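Local coordinates for probable arylamine n-acetyl transferase (Mycobacterium abscessus, PDB 4GUZ), which probably transfers the acetyl group of acetyl-coenzyme A to the amino group of arylamines, at residues Asp16-Phe21 with Lys69-Pro74; Lys47-Asp52 with Phe265-Gly270. All blocks are in the same frame, centred on the assembly; numbering follows the deposited sequence.

Contact 1 of 2, residues Asp16-Phe21 with Lys69-Pro74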
loop_
_atom_site.group_PDB
_atom_site.type_symbol
_atom_site.label_atom_id
_atom_site.label_comp_id
_atom_site.label_asym_id
_atom_site.label_seq_id
_atom_site.Cartn_x
_atom_site.Cartn_y
_atom_site.Cartn_z
ATOM N N ASP A 16 -19.097 8.723 -2.866
ATOM C CA ASP A 16 -18.857 10.172 -3.026
ATOM C C ASP A 16 -17.846 10.686 -2.020
ATOM O O ASP A 16 -17.022 11.529 -2.358
ATOM C CB ASP A 16 -20.162 10.986 -2.892
ATOM C CG ASP A 16 -21.195 10.749 -3.982
ATOM O OD1 ASP A 16 -20.791 10.474 -5.139
ATOM O OD2 ASP A 16 -22.405 10.887 -3.691
ATOM N N GLU A 17 -17.926 10.188 -0.781
ATOM C CA GLU A 17 -17.034 10.563 0.316
ATOM C C GLU A 17 -15.587 10.150 0.009
ATOM O O GLU A 17 -14.659 10.928 0.238
ATOM C CB GLU A 17 -17.508 9.907 1.605
ATOM C CG GLU A 17 -16.922 10.543 2.847
ATOM C CD GLU A 17 -17.178 9.798 4.139
ATOM O OE1 GLU A 17 -18.097 8.947 4.195
ATOM O OE2 GLU A 17 -16.461 10.100 5.116
ATOM N N TYR A 18 -15.411 8.930 -0.511
ATOM C CA TYR A 18 -14.088 8.421 -0.865
ATOM C C TYR A 18 -13.492 9.273 -1.980
ATOM O O TYR A 18 -12.327 9.660 -1.878
ATOM C CB TYR A 18 -14.146 6.923 -1.271
ATOM C CG TYR A 18 -12.850 6.438 -1.899
ATOM C CD1 TYR A 18 -11.831 5.900 -1.116
ATOM C CD2 TYR A 18 -12.612 6.596 -3.263
ATOM C CE1 TYR A 18 -10.615 5.517 -1.678
ATOM C CE2 TYR A 18 -11.387 6.246 -3.829
ATOM C CZ TYR A 18 -10.406 5.674 -3.035
ATOM O OH TYR A 18 -9.208 5.308 -3.586
ATOM N N LEU A 19 -14.279 9.557 -3.040
ATOM C CA LEU A 19 -13.789 10.309 -4.201
ATOM C C LEU A 19 -13.435 11.750 -3.845
ATOM O O LEU A 19 -12.457 12.272 -4.373
ATOM C CB LEU A 19 -14.781 10.262 -5.370
ATOM C CG LEU A 19 -15.056 8.853 -5.932
ATOM C CD1 LEU A 19 -16.231 8.868 -6.927
ATOM C CD2 LEU A 19 -13.820 8.256 -6.591
ATOM N N ALA A 20 -14.195 12.377 -2.931
ATOM C CA ALA A 20 -13.909 13.737 -2.485
ATOM C C ALA A 20 -12.591 13.750 -1.692
ATOM O O ALA A 20 -11.765 14.641 -1.890
ATOM C CB ALA A 20 -15.055 14.266 -1.628
ATOM N N PHE A 21 -12.382 12.721 -0.841
ATOM C CA PHE A 21 -11.181 12.563 -0.015
ATOM C C PHE A 21 -9.910 12.430 -0.859
ATOM O O PHE A 21 -8.885 13.003 -0.500
ATOM C CB PHE A 21 -11.301 11.334 0.897
ATOM C CG PHE A 21 -10.236 11.289 1.972
ATOM C CD1 PHE A 21 -10.441 11.903 3.203
ATOM C CD2 PHE A 21 -9.030 10.626 1.754
ATOM C CE1 PHE A 21 -9.457 11.860 4.196
ATOM C CE2 PHE A 21 -8.044 10.590 2.747
ATOM C CZ PHE A 21 -8.271 11.203 3.962
ATOM N N LYS A 69 -12.117 4.590 9.548
ATOM C CA LYS A 69 -10.759 4.884 10.004
ATOM C C LYS A 69 -9.985 5.739 8.967
ATOM O O LYS A 69 -9.474 6.800 9.320
ATOM C CB LYS A 69 -10.015 3.571 10.292
ATOM C CG LYS A 69 -8.584 3.734 10.807
ATOM C CD LYS A 69 -7.862 2.421 10.639
ATOM C CE LYS A 69 -6.459 2.451 11.145
ATOM N NZ LYS A 69 -5.790 1.155 10.888
ATOM N N LEU A 70 -9.937 5.300 7.697
ATOM C CA LEU A 70 -9.140 5.963 6.647
ATOM C C LEU A 70 -9.691 7.290 6.117
ATOM O O LEU A 70 -8.900 8.121 5.667
ATOM C CB LEU A 70 -8.885 5.012 5.448
ATOM C CG LEU A 70 -8.109 3.734 5.778
ATOM C CD1 LEU A 70 -7.594 3.039 4.531
ATOM C CD2 LEU A 70 -6.954 4.011 6.661
ATOM N N LEU A 71 -11.012 7.498 6.144
ATOM C CA LEU A 71 -11.570 8.722 5.574
ATOM C C LEU A 71 -12.142 9.693 6.635
ATOM O O LEU A 71 -12.398 10.853 6.302
ATOM C CB LEU A 71 -12.702 8.390 4.566
ATOM C CG LEU A 71 -12.503 7.340 3.463
ATOM C CD1 LEU A 71 -13.800 7.136 2.680
ATOM C CD2 LEU A 71 -11.414 7.750 2.479
ATOM N N ARG A 72 -12.397 9.216 7.867
ATOM C CA ARG A 72 -13.066 10.039 8.882
ATOM C C ARG A 72 -12.280 10.216 10.203
ATOM O O ARG A 72 -12.798 10.799 11.155
ATOM C CB ARG A 72 -14.467 9.472 9.160
ATOM C CG ARG A 72 -15.304 9.422 7.885
ATOM C CD ARG A 72 -16.779 9.182 8.125
ATOM N NE ARG A 72 -17.082 7.777 8.370
ATOM C CZ ARG A 72 -17.697 6.974 7.509
ATOM N NH1 ARG A 72 -18.053 7.421 6.313
ATOM N NH2 ARG A 72 -17.958 5.719 7.835
ATOM N N SER A 73 -11.020 9.782 10.237
ATOM C CA SER A 73 -10.155 9.974 11.387
ATOM C C SER A 73 -8.720 10.252 10.896
ATOM O O SER A 73 -8.388 9.849 9.771
ATOM C CB SER A 73 -10.215 8.777 12.333
ATOM O OG SER A 73 -9.476 7.665 11.860
ATOM N N PRO A 74 -7.862 10.942 11.701
ATOM C CA PRO A 74 -6.477 11.205 11.246
ATOM C C PRO A 74 -5.621 9.930 11.341
ATOM O O PRO A 74 -4.707 9.827 12.163
ATOM C CB PRO A 74 -6.004 12.305 12.206
ATOM C CG PRO A 74 -6.781 12.071 13.460
ATOM C CD PRO A 74 -8.115 11.533 13.038
#

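Contact 2 of 2, residues Lys47-Asp52 with Phe265-Gly270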
loop_
_atom_site.group_PDB
_atom_site.type_symbol
_atom_site.label_atom_id
_atom_site.label_comp_id
_atom_site.label_asym_id
_atom_site.label_seq_id
_atom_site.Cartn_x
_atom_site.Cartn_y
_atom_site.Cartn_z
ATOM N N LYS A 47 -3.634 7.536 3.938
ATOM C CA LYS A 47 -2.428 7.455 4.747
ATOM C C LYS A 47 -1.961 6.029 4.896
ATOM O O LYS A 47 -2.764 5.099 4.747
ATOM C CB LYS A 47 -2.642 8.155 6.091
ATOM C CG LYS A 47 -2.676 9.675 5.968
ATOM C CD LYS A 47 -3.444 10.326 7.109
ATOM C CE LYS A 47 -3.538 11.832 6.994
ATOM N NZ LYS A 47 -4.275 12.282 5.782
ATOM N N TRP A 48 -0.656 5.843 5.143
ATOM C CA TRP A 48 -0.077 4.501 5.242
ATOM C C TRP A 48 0.618 4.327 6.572
ATOM O O TRP A 48 1.536 5.070 6.892
ATOM C CB TRP A 48 0.885 4.211 4.077
ATOM C CG TRP A 48 1.113 2.737 3.839
ATOM C CD1 TRP A 48 0.559 1.980 2.852
ATOM C CD2 TRP A 48 1.882 1.829 4.658
ATOM N NE1 TRP A 48 1.001 0.681 2.945
ATOM C CE2 TRP A 48 1.763 0.545 4.082
ATOM C CE3 TRP A 48 2.668 1.977 5.819
ATOM C CZ2 TRP A 48 2.413 -0.575 4.610
ATOM C CZ3 TRP A 48 3.277 0.856 6.366
ATOM C CH2 TRP A 48 3.166 -0.398 5.752
ATOM N N GLU A 49 0.172 3.339 7.359
ATOM C CA GLU A 49 0.728 3.029 8.684
ATOM C C GLU A 49 0.238 1.666 9.166
ATOM O O GLU A 49 -0.752 1.153 8.649
ATOM C CB GLU A 49 0.366 4.129 9.701
ATOM C CG GLU A 49 -1.120 4.407 9.735
ATOM C CD GLU A 49 -1.796 4.382 11.089
ATOM O OE1 GLU A 49 -1.582 3.416 11.854
ATOM O OE2 GLU A 49 -2.588 5.311 11.360
ATOM N N ASN A 50 0.905 1.111 10.185
ATOM C CA ASN A 50 0.609 -0.206 10.771
ATOM C C ASN A 50 0.371 -0.114 12.287
ATOM O O ASN A 50 0.571 -1.121 12.981
ATOM C CB ASN A 50 1.828 -1.130 10.525
ATOM C CG ASN A 50 3.044 -0.742 11.366
ATOM O OD1 ASN A 50 3.225 0.426 11.764
ATOM N ND2 ASN A 50 3.850 -1.727 11.742
ATOM N N LEU A 51 0.008 1.085 12.816
ATOM C CA LEU A 51 -0.059 1.307 14.259
ATOM C C LEU A 51 -1.089 0.432 14.980
ATOM O O LEU A 51 -0.875 0.139 16.151
ATOM C CB LEU A 51 -0.237 2.792 14.637
ATOM C CG LEU A 51 0.877 3.746 14.121
ATOM C CD1 LEU A 51 0.526 5.230 14.357
ATOM C CD2 LEU A 51 2.228 3.404 14.710
ATOM N N ASP A 52 -2.131 -0.068 14.278
ATOM C CA ASP A 52 -3.096 -0.985 14.870
ATOM C C ASP A 52 -2.441 -2.313 15.181
ATOM O O ASP A 52 -2.746 -2.903 16.223
ATOM C CB ASP A 52 -4.307 -1.172 13.951
ATOM C CG ASP A 52 -5.321 -0.055 14.044
ATOM O OD1 ASP A 52 -5.103 0.893 14.844
ATOM O OD2 ASP A 52 -6.306 -0.096 13.289
ATOM N N PHE A 265 2.841 13.403 8.840
ATOM C CA PHE A 265 1.957 12.393 8.269
ATOM C C PHE A 265 0.455 12.642 8.458
ATOM O O PHE A 265 -0.343 11.982 7.792
ATOM C CB PHE A 265 2.325 11.012 8.840
ATOM C CG PHE A 265 3.732 10.567 8.516
ATOM C CD1 PHE A 265 4.039 10.024 7.275
ATOM C CD2 PHE A 265 4.749 10.681 9.457
ATOM C CE1 PHE A 265 5.326 9.579 6.987
ATOM C CE2 PHE A 265 6.039 10.228 9.174
ATOM C CZ PHE A 265 6.322 9.683 7.939
ATOM N N GLY A 266 0.077 13.588 9.319
ATOM C CA GLY A 266 -1.330 13.869 9.604
ATOM C C GLY A 266 -2.006 12.755 10.376
ATOM O O GLY A 266 -3.215 12.552 10.232
ATOM N N ILE A 267 -1.220 12.006 11.181
ATOM C CA ILE A 267 -1.681 10.892 12.000
ATOM C C ILE A 267 -1.719 11.328 13.471
ATOM O O ILE A 267 -0.722 11.824 14.001
ATOM C CB ILE A 267 -0.806 9.621 11.774
ATOM C CG1 ILE A 267 -1.050 9.072 10.350
ATOM C CG2 ILE A 267 -1.078 8.522 12.827
ATOM C CD1 ILE A 267 -0.030 8.055 9.797
ATOM N N GLU A 268 -2.868 11.108 14.127
ATOM C CA GLU A 268 -3.067 11.393 15.550
ATOM C C GLU A 268 -3.887 10.275 16.145
ATOM O O GLU A 268 -4.926 9.910 15.584
ATOM C CB GLU A 268 -3.767 12.752 15.767
ATOM C CG GLU A 268 -3.026 13.955 15.212
ATOM C CD GLU A 268 -3.869 15.214 15.224
ATOM O OE1 GLU A 268 -4.652 15.417 14.269
ATOM O OE2 GLU A 268 -3.768 15.981 16.208
ATOM N N LEU A 269 -3.388 9.682 17.233
ATOM C CA LEU A 269 -4.066 8.587 17.917
ATOM C C LEU A 269 -4.897 9.116 19.070
ATOM O O LEU A 269 -4.710 10.263 19.500
ATOM C CB LEU A 269 -3.041 7.574 18.454
ATOM C CG LEU A 269 -2.263 6.732 17.447
ATOM C CD1 LEU A 269 -0.928 6.316 18.023
ATOM C CD2 LEU A 269 -3.048 5.487 17.031
ATOM N N GLY A 270 -5.784 8.262 19.586
ATOM C CA GLY A 270 -6.584 8.563 20.769
ATOM C C GLY A 270 -5.672 8.625 21.978
ATOM O O GLY A 270 -4.578 8.041 21.953
#

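Contact 1 of 2, residues Asp16-Phe21 with Lys69-Pro74
Helix 15-21 meets the last turn of helix 63-72, and the backbones come nearest at Phe-21 and Leu-71, whose CA atoms are 6.8 Å apart. Leu-71 is the buried centre of the contact; its CD1 lies mainly against Tyr-18 and its CD2 mainly against the Phe-21 ring. CD1 rests on the backbone of Tyr-18, 3.8 Å from Tyr-18 CA, while CD2 lies over one face of the Phe-21 ring in a CH-pi contact, 4.1 Å from the ring centroid. A chi1 of -168° carries the Phe-21 ring across to helix 63-72, where its CZ comes within 3.6 Å of Leu-70 O. Ile-46 packs against Phe-21, Leu-70 and Leu-71. On the more solvent-accessible side, Glu-17 OE1 reaches the guanidinium edge of Arg-72 and forms a salt bridge with NH1 at 2.6 Å. The carboxylate and guanidinium planes are nearly coplanar, yet the N-H points poorly at the oxygen (120°), so the hydrogen bond is weak. Glu-17 OE2 meets the aliphatic part of the arginine instead, 3.1 Å from Arg-72 CG. Attachment of the N-terminal helix therefore rests here on apolar packing around Leu-71, with a salt bridge at its edge whose hydrogen bond is badly bent.

Contact 2 of 2, residues Lys47-Asp52 with Phe265-Gly270
Lys-47 leaves its backbone with CG anti to the carbonyl carbon (chi1 -73°) and runs extended as far as CE, which passes beside two carbonyls of the facing loop, 3.3 Å from Phe-265 O and 3.3 Å from Gly-266 O. A bend at the last torsion (chi4 63°) then turns NZ aside, so the methylene makes the contact. Glu-49 is folded more sharply: a chi1 of 53° and a further bend at chi2 bring the carboxylate back toward the start of helix 51-56. There OE1 accepts the N-H of Leu-51 at 3.0 Å in a moderately bent bond (144°). Glu-49 CB and CG face Ile-267, whose CD1 lies 3.8 Å from Glu-49 CG. Ile-267 CG2 lies 3.8 Å from Glu-49 OE2 and 4.0 Å from Leu-51 CD1, and this leucine methyl also meets Leu-269 CD1 at 4.1 Å. Gly-266, with positive phi, makes the turn out of helix 254-263 that leads into Ile-267. From strand 221-226, Val-222 touches both Phe-265 and Ile-267. The contact thus packs edge strand 48-49 of the five-stranded antiparallel sheet and the start of helix 51-56 against the connection between helices 254-263 and 271-282. No hydrogen bond joins the two segments, and the contact depends on apolar fit and on carbonyls beside a methylene that the neighbouring ammonium probably polarises. Outside both segments, Arg-75 NE forms a salt bridge and Gly-76 N a hydrogen bond to Glu-49 OE2; bonds to both oxygens probably offset the buried charge and limit the carboxylate's rotation.

In the fold
The centres of contacts 1 and 2 lie about 14 Å apart, and polar bonds tie them directly. Lys-69 NZ forms a salt bridge to Asp-52 OD2 at 2.8 Å, linking helix 63-72 to helix 51-56, which precedes it in the chain. After helix 63-72, Pro-74 O probably accepts a hydrogen bond from Glu-268 N at 3.0 Å, so the exit from contact 1 is joined to the loop 265-270 between the last two helices. Cys-79, His-116 and Asp-131 have a geometry consistent with the catalytic triad of the family. The side chain of Trp-48, in segment 47-52, lies near them without touching, and stacks on His-82.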